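Local coordinates for ABC transporter, solute-binding protein (Staphylococcus aureus, PDB 6LKI) that binds alpha-D-glucose 6-phosphate between its two lobes, as a solute-binding protein of an ABC transporter family, and pairs with the sensor kinase HptS, at residues V7-Q12 and V56-V61; R17-E22 and Q246-E251; F72-D77 and N90-T95; L98-V103 and F252-I257. All coordinates share one frame; numbering follows the deposited sequence.

Overall arrangement
Interactions 1 and 4 are buried and lie in the sheet, whereas interactions 2 and 3 are only partly buried and sit farther from the centre of the chain. Interaction 1 is a parallel strand pairing, interaction 4 a short antiparallel one, and both combine backbone bonds with apolar side chains; they meet where Tyr11 touches Phe252. Interaction 2 joins the helices that follow strand 5-9 and precede strand 255-256, and relies on side-chain packing and an arginine-glutamate pair within one helix. Interaction 3, where strand 72-73 runs out into loop, has a single direct backbone bond and is supplemented by bridging waters; its Phe72 packs on Phe57 of interaction 1.

Interaction 1: V7-Q12 and V56-V61; sequences VYSPYQ and VFMGGV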
loop_
_atom_site.group_PDB
_atom_site.type_symbol
_atom_site.label_atom_id
_atom_site.label_comp_id
_atom_site.label_asym_id
_atom_site.label_seq_id
_atom_site.Cartn_x
_atom_site.Cartn_y
_atom_site.Cartn_z
ATOM N N VAL A 7 -7.194 -14.977 -6.020
ATOM C CA VAL A 7 -7.068 -13.604 -6.496
ATOM C C VAL A 7 -5.693 -13.424 -7.128
ATOM O O VAL A 7 -4.673 -13.743 -6.507
ATOM C CB VAL A 7 -7.273 -12.591 -5.356
ATOM C CG1 VAL A 7 -6.907 -11.189 -5.814
ATOM C CG2 VAL A 7 -8.708 -12.636 -4.851
ATOM N N TYR A 8 -5.670 -12.916 -8.360
ATOM C CA TYR A 8 -4.442 -12.434 -8.981
ATOM C C TYR A 8 -4.251 -10.969 -8.609
ATOM O O TYR A 8 -5.194 -10.176 -8.701
ATOM C CB TYR A 8 -4.493 -12.567 -10.505
ATOM C CG TYR A 8 -4.780 -13.952 -11.045
ATOM C CD1 TYR A 8 -6.084 -14.401 -11.195
ATOM C CD2 TYR A 8 -3.746 -14.794 -11.438
ATOM C CE1 TYR A 8 -6.352 -15.658 -11.701
ATOM C CE2 TYR A 8 -4.006 -16.054 -11.946
ATOM C CZ TYR A 8 -5.312 -16.481 -12.076
ATOM O OH TYR A 8 -5.580 -17.733 -12.581
ATOM N N SER A 9 -3.032 -10.604 -8.204
ATOM C CA SER A 9 -2.814 -9.216 -7.823
ATOM C C SER A 9 -1.367 -8.781 -8.005
ATOM O O SER A 9 -0.458 -9.470 -7.513
ATOM C CB SER A 9 -3.236 -8.977 -6.375
ATOM O OG SER A 9 -3.162 -7.598 -6.054
ATOM N N PRO A 10 -1.122 -7.665 -8.698
ATOM C CA PRO A 10 0.236 -7.108 -8.747
ATOM C C PRO A 10 0.623 -6.323 -7.505
ATOM O O PRO A 10 1.799 -5.955 -7.373
ATOM C CB PRO A 10 0.191 -6.199 -9.983
ATOM C CG PRO A 10 -1.238 -5.770 -10.066
ATOM C CD PRO A 10 -2.059 -6.936 -9.571
ATOM N N TYR A 11 -0.317 -6.050 -6.602
ATOM C CA TYR A 11 0.019 -5.416 -5.336
ATOM C C TYR A 11 0.844 -6.361 -4.471
ATOM O O TYR A 11 0.674 -7.583 -4.509
ATOM C CB TYR A 11 -1.245 -5.015 -4.576
ATOM C CG TYR A 11 -2.138 -4.027 -5.289
ATOM C CD1 TYR A 11 -1.617 -2.885 -5.881
ATOM C CD2 TYR A 11 -3.510 -4.232 -5.356
ATOM C CE1 TYR A 11 -2.436 -1.978 -6.528
ATOM C CE2 TYR A 11 -4.336 -3.331 -5.997
ATOM C CZ TYR A 11 -3.796 -2.208 -6.583
ATOM O OH TYR A 11 -4.619 -1.309 -7.224
ATOM N N GLN A 12 1.746 -5.784 -3.681
ATOM C CA GLN A 12 2.514 -6.588 -2.742
ATOM C C GLN A 12 1.587 -7.198 -1.698
ATOM O O GLN A 12 0.580 -6.602 -1.304
ATOM C CB GLN A 12 3.597 -5.741 -2.069
ATOM C CG GLN A 12 4.720 -5.317 -3.005
ATOM C CD GLN A 12 5.496 -6.495 -3.564
ATOM O OE1 GLN A 12 6.254 -7.150 -2.850
ATOM N NE2 GLN A 12 5.308 -6.770 -4.852
ATOM N N VAL A 56 -10.564 -13.708 -9.478
ATOM C CA VAL A 56 -10.552 -12.251 -9.534
ATOM C C VAL A 56 -9.136 -11.764 -9.811
ATOM O O VAL A 56 -8.166 -12.297 -9.261
ATOM C CB VAL A 56 -11.083 -11.629 -8.223
ATOM C CG1 VAL A 56 -11.025 -10.112 -8.285
ATOM C CG2 VAL A 56 -12.508 -12.094 -7.938
ATOM N N PHE A 57 -9.022 -10.750 -10.668
ATOM C CA PHE A 57 -7.782 -10.010 -10.885
ATOM C C PHE A 57 -7.935 -8.658 -10.195
ATOM O O PHE A 57 -8.750 -7.831 -10.618
ATOM C CB PHE A 57 -7.493 -9.846 -12.377
ATOM C CG PHE A 57 -6.042 -9.595 -12.695
ATOM C CD1 PHE A 57 -5.435 -8.399 -12.344
ATOM C CD2 PHE A 57 -5.287 -10.552 -13.354
ATOM C CE1 PHE A 57 -4.102 -8.166 -12.638
ATOM C CE2 PHE A 57 -3.955 -10.324 -13.652
ATOM C CZ PHE A 57 -3.363 -9.129 -13.294
ATOM N N MET A 58 -7.159 -8.434 -9.137
ATOM C CA MET A 58 -7.305 -7.259 -8.282
ATOM C C MET A 58 -6.091 -6.355 -8.449
ATOM O O MET A 58 -4.984 -6.709 -8.028
ATOM C CB MET A 58 -7.477 -7.672 -6.823
ATOM C CG MET A 58 -7.430 -6.516 -5.839
ATOM S SD MET A 58 -7.364 -7.084 -4.131
ATOM C CE MET A 58 -7.247 -5.524 -3.260
ATOM N N GLY A 59 -6.301 -5.187 -9.046
ATOM C CA GLY A 59 -5.262 -4.190 -9.184
ATOM C C GLY A 59 -4.642 -4.183 -10.571
ATOM O O GLY A 59 -4.857 -5.075 -11.397
ATOM N N GLY A 60 -3.847 -3.148 -10.813
ATOM C CA GLY A 60 -3.216 -2.945 -12.100
ATOM C C GLY A 60 -4.084 -2.137 -13.049
ATOM O O GLY A 60 -5.306 -2.081 -12.933
ATOM N N VAL A 61 -3.422 -1.492 -14.011
ATOM C CA VAL A 61 -4.123 -0.701 -15.017
ATOM C C VAL A 61 -4.721 -1.644 -16.054
ATOM O O VAL A 61 -4.251 -1.715 -17.196
ATOM C CB VAL A 61 -3.189 0.336 -15.669
ATOM C CG1 VAL A 61 -2.829 1.419 -14.667
ATOM C CG2 VAL A 61 -1.933 -0.335 -16.200
#
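Met58 O receives the hydroxyl of Ser9, with OG 2.8 Å from that oxygen and tilted from the carbonyl plane, while Ser9 CA adds a CH...O contact. The hydroxyl stands anti to the backbone N (chi1 -174°) and also accepts from Tyr11 N, 3.3 Å from Ser9 OG, forming an ST turn. Before it, the strands run parallel: Tyr8 N donates to Val56 O and Met58 N to Tyr8 O, each at 2.7 Å. Tyr8 O also lies over one face of the Phe57 ring, whose CD2 is 3.6 Å from Tyr8 CB, the side chains roughly perpendicular. Past the strands, Tyr11 CE2 comes 3.4 Å from Gly59 CA, and Pro10 CG packs against Gly60. Pro10 lines the pocket holding malonate; Gly60 belongs to the glucose 6-phosphate site, unoccupied by the sugar here, and Tyr11 OH hydrogen-bonds to Asp218 of that sugar phosphate site. Helix 38-46 covers Tyr8 and Phe57, helix 232-239 covers Val7, Val56 and Met58, and strand 215-223 continues the sheet beside Phe57.

Interaction 2: R17-E22 and Q246-E251; sequences RPILNE and QRLVAE
Two nearly antiparallel helices, 13-27 and 242-252, meet here through Ile19, their segment axes 11.9 Å apart at an angle of 168°. Ile19 CG1 rests over one face of the Arg247 guanidinium, 3.6 Å from NE, and the two side chains run antiparallel alongside one another. Arg247 reaches this far because its chain is extended from CG to NE, and beyond it NH2 comes 3.7 Å from Pro18 CB. Such side chains bridge the wide axis spacing; in the solute-binding protein fold, helix 13-27 follows strand 5-9 and helix 242-252 leads into strand 255-256. Ile19 CD1 goes deeper, 3.7 Å from Leu248 CD2, and has Glu251 OE1 at 3.9 Å. One turn on from Arg247, Glu251 OE2 forms a salt bridge with Arg247 NE at 3.0 Å; the donor stands above the carboxylate plane. The same OE2 makes a salt bridge to Lys101 of the chain of Sensor protein kinase HptS, which also packs on Arg247 through Gln90, while Leu248 turns inward onto Phe97 and Leu98.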
loop_
_atom_site.group_PDB
_atom_site.type_symbol
_atom_site.label_atom_id
_atom_site.label_comp_id
_atom_site.label_asym_id
_atom_site.label_seq_id
_atom_site.Cartn_x
_atom_site.Cartn_y
_atom_site.Cartn_z
ATOM N N ARG A 17 -3.277 -7.985 2.011
ATOM C CA ARG A 17 -3.705 -9.110 2.840
ATOM C C ARG A 17 -4.531 -8.691 4.054
ATOM O O ARG A 17 -5.555 -9.348 4.316
ATOM C CB ARG A 17 -2.476 -9.938 3.249
ATOM C CG ARG A 17 -2.760 -11.092 4.207
ATOM C CD ARG A 17 -3.947 -11.943 3.764
ATOM N NE ARG A 17 -3.629 -12.889 2.700
ATOM C CZ ARG A 17 -4.504 -13.758 2.200
ATOM N NH1 ARG A 17 -5.742 -13.794 2.671
ATOM N NH2 ARG A 17 -4.143 -14.590 1.233
ATOM N N PRO A 18 -4.181 -7.646 4.820
ATOM C CA PRO A 18 -5.065 -7.257 5.934
ATOM C C PRO A 18 -6.476 -6.897 5.495
ATOM O O PRO A 18 -7.442 -7.229 6.194
ATOM C CB PRO A 18 -4.337 -6.055 6.552
ATOM C CG PRO A 18 -2.911 -6.277 6.219
ATOM C CD PRO A 18 -2.915 -6.890 4.848
ATOM N N ILE A 19 -6.627 -6.225 4.352
ATOM C CA ILE A 19 -7.959 -5.857 3.883
ATOM C C ILE A 19 -8.720 -7.091 3.413
ATOM O O ILE A 19 -9.919 -7.239 3.684
ATOM C CB ILE A 19 -7.858 -4.788 2.778
ATOM C CG1 ILE A 19 -7.475 -3.438 3.388
ATOM C CG2 ILE A 19 -9.169 -4.670 2.018
ATOM C CD1 ILE A 19 -7.000 -2.424 2.376
ATOM N N LEU A 20 -8.040 -8.002 2.711
ATOM C CA LEU A 20 -8.694 -9.234 2.283
ATOM C C LEU A 20 -9.012 -10.140 3.466
ATOM O O LEU A 20 -9.944 -10.950 3.391
ATOM C CB LEU A 20 -7.821 -9.966 1.266
ATOM C CG LEU A 20 -7.619 -9.243 -0.069
ATOM C CD1 LEU A 20 -6.630 -9.990 -0.947
ATOM C CD2 LEU A 20 -8.952 -9.065 -0.789
ATOM N N ASN A 21 -8.256 -10.017 4.563
ATOM C CA ASN A 21 -8.550 -10.799 5.760
ATOM C C ASN A 21 -9.887 -10.408 6.375
ATOM O O ASN A 21 -10.579 -11.262 6.941
ATOM C CB ASN A 21 -7.432 -10.631 6.790
ATOM C CG ASN A 21 -6.234 -11.511 6.499
ATOM O OD1 ASN A 21 -6.335 -12.497 5.769
ATOM N ND2 ASN A 21 -5.089 -11.161 7.077
ATOM N N GLU A 22 -10.262 -9.129 6.286
ATOM C CA GLU A 22 -11.560 -8.708 6.802
ATOM C C GLU A 22 -12.695 -9.263 5.951
ATOM O O GLU A 22 -13.745 -9.646 6.480
ATOM C CB GLU A 22 -11.631 -7.183 6.871
ATOM C CG GLU A 22 -12.962 -6.644 7.382
ATOM C CD GLU A 22 -13.306 -7.150 8.772
ATOM O OE1 GLU A 22 -12.430 -7.101 9.662
ATOM O OE2 GLU A 22 -14.455 -7.597 8.976
ATOM N N GLN A 246 -12.157 4.267 1.701
ATOM C CA GLN A 246 -11.556 5.229 2.622
ATOM C C GLN A 246 -10.269 4.683 3.228
ATOM O O GLN A 246 -9.292 5.425 3.397
ATOM C CB GLN A 246 -12.553 5.599 3.720
ATOM C CG GLN A 246 -13.703 6.469 3.238
ATOM C CD GLN A 246 -14.862 6.496 4.213
ATOM O OE1 GLN A 246 -15.081 5.541 4.960
ATOM N NE2 GLN A 246 -15.610 7.592 4.213
ATOM N N ARG A 247 -10.244 3.390 3.562
ATOM C CA ARG A 247 -9.019 2.789 4.079
ATOM C C ARG A 247 -7.953 2.694 2.995
ATOM O O ARG A 247 -6.768 2.938 3.258
ATOM C CB ARG A 247 -9.315 1.406 4.663
ATOM C CG ARG A 247 -8.063 0.612 5.014
ATOM C CD ARG A 247 -8.374 -0.604 5.876
ATOM N NE ARG A 247 -7.151 -1.290 6.288
ATOM C CZ ARG A 247 -7.108 -2.283 7.171
ATOM N NH1 ARG A 247 -8.224 -2.714 7.746
ATOM N NH2 ARG A 247 -5.948 -2.845 7.482
ATOM N N LEU A 248 -8.354 2.348 1.770
ATOM C CA LEU A 248 -7.390 2.214 0.682
ATOM C C LEU A 248 -6.739 3.550 0.347
ATOM O O LEU A 248 -5.532 3.611 0.085
ATOM C CB LEU A 248 -8.072 1.626 -0.552
ATOM C CG LEU A 248 -8.341 0.122 -0.507
ATOM C CD1 LEU A 248 -9.462 -0.249 -1.463
ATOM C CD2 LEU A 248 -7.075 -0.653 -0.833
ATOM N N VAL A 249 -7.523 4.631 0.345
ATOM C CA VAL A 249 -6.962 5.954 0.075
ATOM C C VAL A 249 -5.915 6.311 1.123
ATOM O O VAL A 249 -4.848 6.852 0.802
ATOM C CB VAL A 249 -8.089 7.002 0.009
ATOM C CG1 VAL A 249 -7.534 8.408 0.183
ATOM C CG2 VAL A 249 -8.843 6.887 -1.309
ATOM N N ALA A 250 -6.190 5.991 2.390
ATOM C CA ALA A 250 -5.258 6.331 3.460
ATOM C C ALA A 250 -3.993 5.485 3.406
ATOM O O ALA A 250 -2.909 5.978 3.739
ATOM C CB ALA A 250 -5.940 6.171 4.818
ATOM N N GLU A 251 -4.100 4.223 2.995
ATOM C CA GLU A 251 -2.953 3.325 3.055
ATOM C C GLU A 251 -2.141 3.313 1.765
ATOM O O GLU A 251 -0.909 3.212 1.813
ATOM C CB GLU A 251 -3.418 1.905 3.391
ATOM C CG GLU A 251 -4.058 1.782 4.767
ATOM C CD GLU A 251 -4.258 0.340 5.193
ATOM O OE1 GLU A 251 -4.168 -0.561 4.332
ATOM O OE2 GLU A 251 -4.501 0.108 6.396
#

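Interaction 3: F72-D77 and N90-T95; sequences FVPYQD and NNKYVT
The Tyr93 ring has Phe72 CB lying obliquely to it, Asn91 CG over one face and Lys92 CE at its edge. With CG between the backbone N and the carbonyl carbon, chi1 46° sets the ring over Asn91 CG. Tyr93 CB is 3.9 Å from Phe72 CB. The Tyr75 ring carries Asp77 N over one face and approaches Thr95 OG1 obliquely, with CD2 4.0 Å from that hydroxyl. Lys92 extends alongside Pro74 in the same direction, its CE 3.7 Å from Pro74 CB. Here the weakly bonded strand 72-73 passes into loop and meets a type I beta turn, Asn91 to Val94, just before strand 95-107; both strands pair with strand 215-223. One direct backbone bond joins the two segments, Tyr75 N to Lys92 O, at 3.0 Å and nearly straight at the hydrogen (171°). Waters supply further polar links. Water 1 donates to both Val73 O and Tyr93 O, the latter 2.6 Å from it. Water 2 donates to Tyr75 O and bonds with Thr95 OG1, 2.7 Å away, and water 4 links that hydroxyl to Asp77 N. Two waters thus grip Thr95 OG1. Outside the pair, Tyr75 packs on helix 232-239 and Phe72 on Ala221 of strand 215-223.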
loop_
_atom_site.group_PDB
_atom_site.type_symbol
_atom_site.label_atom_id
_atom_site.label_comp_id
_atom_site.label_asym_id
_atom_site.label_seq_id
_atom_site.Cartn_x
_atom_site.Cartn_y
_atom_site.Cartn_z
ATOM N N PHE A 72 -11.692 -12.748 -19.520
ATOM C CA PHE A 72 -12.412 -12.120 -18.424
ATOM C C PHE A 72 -13.907 -12.106 -18.718
ATOM O O PHE A 72 -14.342 -12.232 -19.866
ATOM C CB PHE A 72 -11.896 -10.698 -18.173
ATOM C CG PHE A 72 -10.416 -10.635 -17.919
ATOM C CD1 PHE A 72 -9.914 -10.770 -16.635
ATOM C CD2 PHE A 72 -9.527 -10.460 -18.967
ATOM C CE1 PHE A 72 -8.554 -10.719 -16.398
ATOM C CE2 PHE A 72 -8.164 -10.412 -18.736
ATOM C CZ PHE A 72 -7.678 -10.541 -17.451
ATOM N N VAL A 73 -14.687 -11.946 -17.659
ATOM C CA VAL A 73 -16.144 -12.044 -17.719
ATOM C C VAL A 73 -16.727 -10.634 -17.676
ATOM O O VAL A 73 -16.328 -9.841 -16.814
ATOM C CB VAL A 73 -16.696 -12.898 -16.563
ATOM C CG1 VAL A 73 -18.220 -12.846 -16.526
ATOM C CG2 VAL A 73 -16.212 -14.332 -16.692
ATOM N N PRO A 74 -17.655 -10.292 -18.570
ATOM C CA PRO A 74 -18.300 -8.975 -18.496
ATOM C C PRO A 74 -19.077 -8.833 -17.197
ATOM O O PRO A 74 -19.791 -9.748 -16.778
ATOM C CB PRO A 74 -19.234 -8.965 -19.714
ATOM C CG PRO A 74 -18.790 -10.108 -20.571
ATOM C CD PRO A 74 -18.210 -11.121 -19.650
ATOM N N TYR A 75 -18.937 -7.672 -16.558
ATOM C CA TYR A 75 -19.602 -7.436 -15.284
ATOM C C TYR A 75 -19.578 -5.950 -14.964
ATOM O O TYR A 75 -18.513 -5.327 -14.982
ATOM C CB TYR A 75 -18.931 -8.235 -14.161
ATOM C CG TYR A 75 -19.349 -7.805 -12.776
ATOM C CD1 TYR A 75 -20.605 -8.128 -12.279
ATOM C CD2 TYR A 75 -18.492 -7.071 -11.967
ATOM C CE1 TYR A 75 -20.995 -7.734 -11.011
ATOM C CE2 TYR A 75 -18.872 -6.671 -10.698
ATOM C CZ TYR A 75 -20.125 -7.006 -10.225
ATOM O OH TYR A 75 -20.512 -6.611 -8.962
ATOM N N GLN A 76 -20.749 -5.392 -14.668
ATOM C CA GLN A 76 -20.863 -4.013 -14.204
ATOM C C GLN A 76 -21.854 -3.997 -13.050
ATOM O O GLN A 76 -23.043 -4.260 -13.254
ATOM C CB GLN A 76 -21.320 -3.076 -15.323
ATOM C CG GLN A 76 -21.730 -1.698 -14.825
ATOM C CD GLN A 76 -22.490 -0.894 -15.861
ATOM O OE1 GLN A 76 -21.975 -0.610 -16.942
ATOM N NE2 GLN A 76 -23.722 -0.517 -15.533
ATOM N N ASP A 77 -21.372 -3.704 -11.843
ATOM C CA ASP A 77 -22.282 -3.598 -10.711
ATOM C C ASP A 77 -23.220 -2.416 -10.914
ATOM O O ASP A 77 -22.855 -1.412 -11.531
ATOM C CB ASP A 77 -21.505 -3.483 -9.389
ATOM C CG ASP A 77 -20.781 -2.149 -9.222
ATOM O OD1 ASP A 77 -21.367 -1.086 -9.508
ATOM O OD2 ASP A 77 -19.622 -2.163 -8.761
ATOM N N ASN A 90 -15.059 2.416 -19.248
ATOM C CA ASN A 90 -15.692 2.266 -20.551
ATOM C C ASN A 90 -15.528 0.860 -21.105
ATOM O O ASN A 90 -15.637 0.652 -22.319
ATOM C CB ASN A 90 -15.113 3.284 -21.538
ATOM C CG ASN A 90 -15.627 4.686 -21.297
ATOM O OD1 ASN A 90 -14.910 5.665 -21.499
ATOM N ND2 ASN A 90 -16.878 4.794 -20.861
ATOM N N ASN A 91 -15.274 -0.102 -20.221
ATOM C CA ASN A 91 -14.803 -1.427 -20.593
ATOM C C ASN A 91 -15.643 -2.456 -19.851
ATOM O O ASN A 91 -15.708 -2.431 -18.618
ATOM C CB ASN A 91 -13.316 -1.567 -20.256
ATOM C CG ASN A 91 -12.709 -2.821 -20.812
ATOM O OD1 ASN A 91 -13.379 -3.837 -20.943
ATOM N ND2 ASN A 91 -11.427 -2.758 -21.153
ATOM N N LYS A 92 -16.264 -3.365 -20.607
ATOM C CA LYS A 92 -17.277 -4.257 -20.047
ATOM C C LYS A 92 -16.720 -5.168 -18.960
ATOM O O LYS A 92 -17.432 -5.490 -18.001
ATOM C CB LYS A 92 -17.897 -5.096 -21.166
ATOM C CG LYS A 92 -16.869 -5.708 -22.113
ATOM C CD LYS A 92 -17.466 -6.832 -22.950
ATOM C CE LYS A 92 -16.911 -8.191 -22.548
ATOM N NZ LYS A 92 -15.480 -8.373 -22.900
ATOM N N TYR A 93 -15.466 -5.595 -19.087
ATOM C CA TYR A 93 -14.907 -6.627 -18.224
ATOM C C TYR A 93 -14.022 -6.073 -17.112
ATOM O O TYR A 93 -13.405 -6.856 -16.383
ATOM C CB TYR A 93 -14.117 -7.639 -19.059
ATOM C CG TYR A 93 -13.180 -7.012 -20.067
ATOM C CD1 TYR A 93 -11.926 -6.552 -19.686
ATOM C CD2 TYR A 93 -13.547 -6.884 -21.399
ATOM C CE1 TYR A 93 -11.066 -5.978 -20.602
ATOM C CE2 TYR A 93 -12.692 -6.313 -22.324
ATOM C CZ TYR A 93 -11.452 -5.861 -21.920
ATOM O OH TYR A 93 -10.594 -5.288 -22.832
ATOM N N VAL A 94 -13.946 -4.754 -16.960
ATOM C CA VAL A 94 -13.140 -4.131 -15.918
ATOM C C VAL A 94 -14.029 -3.210 -15.096
ATOM O O VAL A 94 -14.873 -2.494 -15.646
ATOM C CB VAL A 94 -11.943 -3.350 -16.506
ATOM C CG1 VAL A 94 -11.208 -2.580 -15.412
ATOM C CG2 VAL A 94 -10.989 -4.295 -17.215
ATOM N N THR A 95 -13.857 -3.250 -13.777
ATOM C CA THR A 95 -14.459 -2.290 -12.862
ATOM C C THR A 95 -13.351 -1.398 -12.319
ATOM O O THR A 95 -12.371 -1.899 -11.757
ATOM C CB THR A 95 -15.184 -2.992 -11.714
ATOM O OG1 THR A 95 -16.302 -3.730 -12.223
ATOM C CG2 THR A 95 -15.676 -1.973 -10.693
HETATM O O HOH W 1 -15.020 -8.292 -14.895
HETATM O O HOH W 2 -16.007 -5.578 -14.227
HETATM O O HOH W 3 -17.361 -2.757 -15.981
HETATM O O HOH W 4 -18.482 -2.435 -12.507
#

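Interaction 4: L98-V103 and F252-I257; sequences LLMPTV and FDAKSI
Leu98 sends CD1 to within 3.7 Å of Phe252 CD2, its side chain set crosswise to that of the phenylalanine, and the same methyl approaches Ala254 CB. Phe252 in turn meets the Tyr11 ring edge-to-face. At Leu99 the backbone takes over: Leu99 N donates to Lys255 O at 2.9 Å, and Lys255 N donates back to Leu99 O at 2.8 Å, each donor lying in the carbonyl plane of its acceptor. This reciprocal couple makes Leu99 and Lys255 a hydrogen-bonded antiparallel pair, by which the short, weakly bonded strand 255-256 joins the long strand 95-107, while strand 215-223 pairs with the long strand as well. The side chains of the pair share one face of the sheet, with Leu99 CB 3.9 Å from Lys255 CB. Farther out, Leu99 CD1 lies 3.7 Å from Ser256 O, and CD2 meets Ile257 CD1. Met100 follows with CG anti to its backbone N (chi1 178°), then bends at chi2 and chi3, which brings CE back over the turn after helix 242-252. There CE is 3.3 Å from Phe252 O and 3.7 Å from Ala254 CB. In that turn, at the positive-phi residue Asp253, OD1 accepts from Asn68 N of the chain of Sensor protein kinase HptS, and Met100 also neighbours Asn216 of the glucose 6-phosphate site.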
loop_
_atom_site.group_PDB
_atom_site.type_symbol
_atom_site.label_atom_id
_atom_site.label_comp_id
_atom_site.label_asym_id
_atom_site.label_seq_id
_atom_site.Cartn_x
_atom_site.Cartn_y
_atom_site.Cartn_z
ATOM N N LEU A 98 -9.109 2.059 -8.179
ATOM C CA LEU A 98 -8.387 3.129 -7.505
ATOM C C LEU A 98 -7.695 4.002 -8.542
ATOM O O LEU A 98 -7.442 3.578 -9.672
ATOM C CB LEU A 98 -7.349 2.582 -6.512
ATOM C CG LEU A 98 -7.850 1.999 -5.188
ATOM C CD1 LEU A 98 -6.693 1.391 -4.406
ATOM C CD2 LEU A 98 -8.561 3.058 -4.358
ATOM N N LEU A 99 -7.384 5.230 -8.139
ATOM C CA LEU A 99 -6.689 6.192 -8.985
ATOM C C LEU A 99 -5.322 6.476 -8.374
ATOM O O LEU A 99 -5.233 6.862 -7.204
ATOM C CB LEU A 99 -7.497 7.481 -9.131
ATOM C CG LEU A 99 -8.952 7.317 -9.579
ATOM C CD1 LEU A 99 -9.668 8.658 -9.586
ATOM C CD2 LEU A 99 -9.021 6.665 -10.949
ATOM N N MET A 100 -4.269 6.284 -9.159
ATOM C CA MET A 100 -2.895 6.455 -8.687
ATOM C C MET A 100 -2.136 7.377 -9.631
ATOM O O MET A 100 -1.890 7.000 -10.794
ATOM C CB MET A 100 -2.185 5.110 -8.571
ATOM C CG MET A 100 -0.727 5.218 -8.138
ATOM S SD MET A 100 -0.549 5.975 -6.510
ATOM C CE MET A 100 -1.450 4.804 -5.500
ATOM N N PRO A 101 -1.742 8.571 -9.189
ATOM C CA PRO A 101 -0.970 9.458 -10.068
ATOM C C PRO A 101 0.434 8.913 -10.298
ATOM O O PRO A 101 1.099 8.461 -9.363
ATOM C CB PRO A 101 -0.936 10.787 -9.300
ATOM C CG PRO A 101 -1.981 10.656 -8.217
ATOM C CD PRO A 101 -2.048 9.200 -7.896
ATOM N N THR A 102 0.871 8.936 -11.553
ATOM C CA THR A 102 2.288 8.783 -11.843
ATOM C C THR A 102 2.989 10.103 -11.559
ATOM O O THR A 102 2.387 11.177 -11.648
ATOM C CB THR A 102 2.516 8.362 -13.297
ATOM O OG1 THR A 102 1.991 9.361 -14.180
ATOM C CG2 THR A 102 1.837 7.030 -13.582
ATOM N N VAL A 103 4.265 10.023 -11.179
ATOM C CA VAL A 103 4.996 11.198 -10.724
ATOM C C VAL A 103 6.437 11.148 -11.212
ATOM O O VAL A 103 6.967 10.094 -11.569
ATOM C CB VAL A 103 4.994 11.345 -9.181
ATOM C CG1 VAL A 103 3.574 11.360 -8.618
ATOM C CG2 VAL A 103 5.831 10.244 -8.539
ATOM N N PHE A 252 -2.801 3.420 0.614
ATOM C CA PHE A 252 -2.126 3.355 -0.677
ATOM C C PHE A 252 -1.679 4.718 -1.188
ATOM O O PHE A 252 -0.989 4.775 -2.212
ATOM C CB PHE A 252 -3.040 2.720 -1.735
ATOM C CG PHE A 252 -3.143 1.221 -1.647
ATOM C CD1 PHE A 252 -2.904 0.554 -0.457
ATOM C CD2 PHE A 252 -3.494 0.480 -2.763
ATOM C CE1 PHE A 252 -3.008 -0.824 -0.384
ATOM C CE2 PHE A 252 -3.599 -0.896 -2.697
ATOM C CZ PHE A 252 -3.355 -1.548 -1.507
ATOM N N ASP A 253 -2.059 5.805 -0.514
ATOM C CA ASP A 253 -1.854 7.158 -1.028
ATOM C C ASP A 253 -2.451 7.297 -2.426
ATOM O O ASP A 253 -1.873 7.916 -3.323
ATOM C CB ASP A 253 -0.373 7.539 -1.014
ATOM C CG ASP A 253 0.153 7.743 0.389
ATOM O OD1 ASP A 253 -0.615 8.239 1.240
ATOM O OD2 ASP A 253 1.328 7.404 0.644
ATOM N N ALA A 254 -3.620 6.698 -2.606
ATOM C CA ALA A 254 -4.365 6.721 -3.852
ATOM C C ALA A 254 -5.542 7.680 -3.727
ATOM O O ALA A 254 -5.786 8.277 -2.674
ATOM C CB ALA A 254 -4.843 5.313 -4.216
ATOM N N LYS A 255 -6.275 7.828 -4.824
ATOM C CA LYS A 255 -7.521 8.576 -4.844
ATOM C C LYS A 255 -8.668 7.614 -5.116
ATOM O O LYS A 255 -8.522 6.662 -5.890
ATOM C CB LYS A 255 -7.482 9.681 -5.901
ATOM C CG LYS A 255 -6.174 10.457 -5.917
ATOM C CD LYS A 255 -6.384 11.903 -5.508
ATOM C CE LYS A 255 -5.079 12.686 -5.545
ATOM N NZ LYS A 255 -4.114 12.228 -4.503
ATOM N N SER A 256 -9.803 7.856 -4.469
ATOM C CA SER A 256 -10.918 6.928 -4.564
ATOM C C SER A 256 -11.626 7.049 -5.909
ATOM O O SER A 256 -11.668 8.117 -6.525
ATOM C CB SER A 256 -11.914 7.173 -3.433
ATOM O OG SER A 256 -13.041 6.322 -3.558
ATOM N N ILE A 257 -12.182 5.924 -6.364
ATOM C CA ILE A 257 -13.017 5.930 -7.557
ATOM C C ILE A 257 -14.417 6.457 -7.258
ATOM O O ILE A 257 -15.142 6.832 -8.187
ATOM C CB ILE A 257 -13.077 4.514 -8.162
ATOM C CG1 ILE A 257 -13.652 4.543 -9.582
ATOM C CG2 ILE A 257 -13.883 3.580 -7.268
ATOM C CD1 ILE A 257 -12.896 5.444 -10.530
#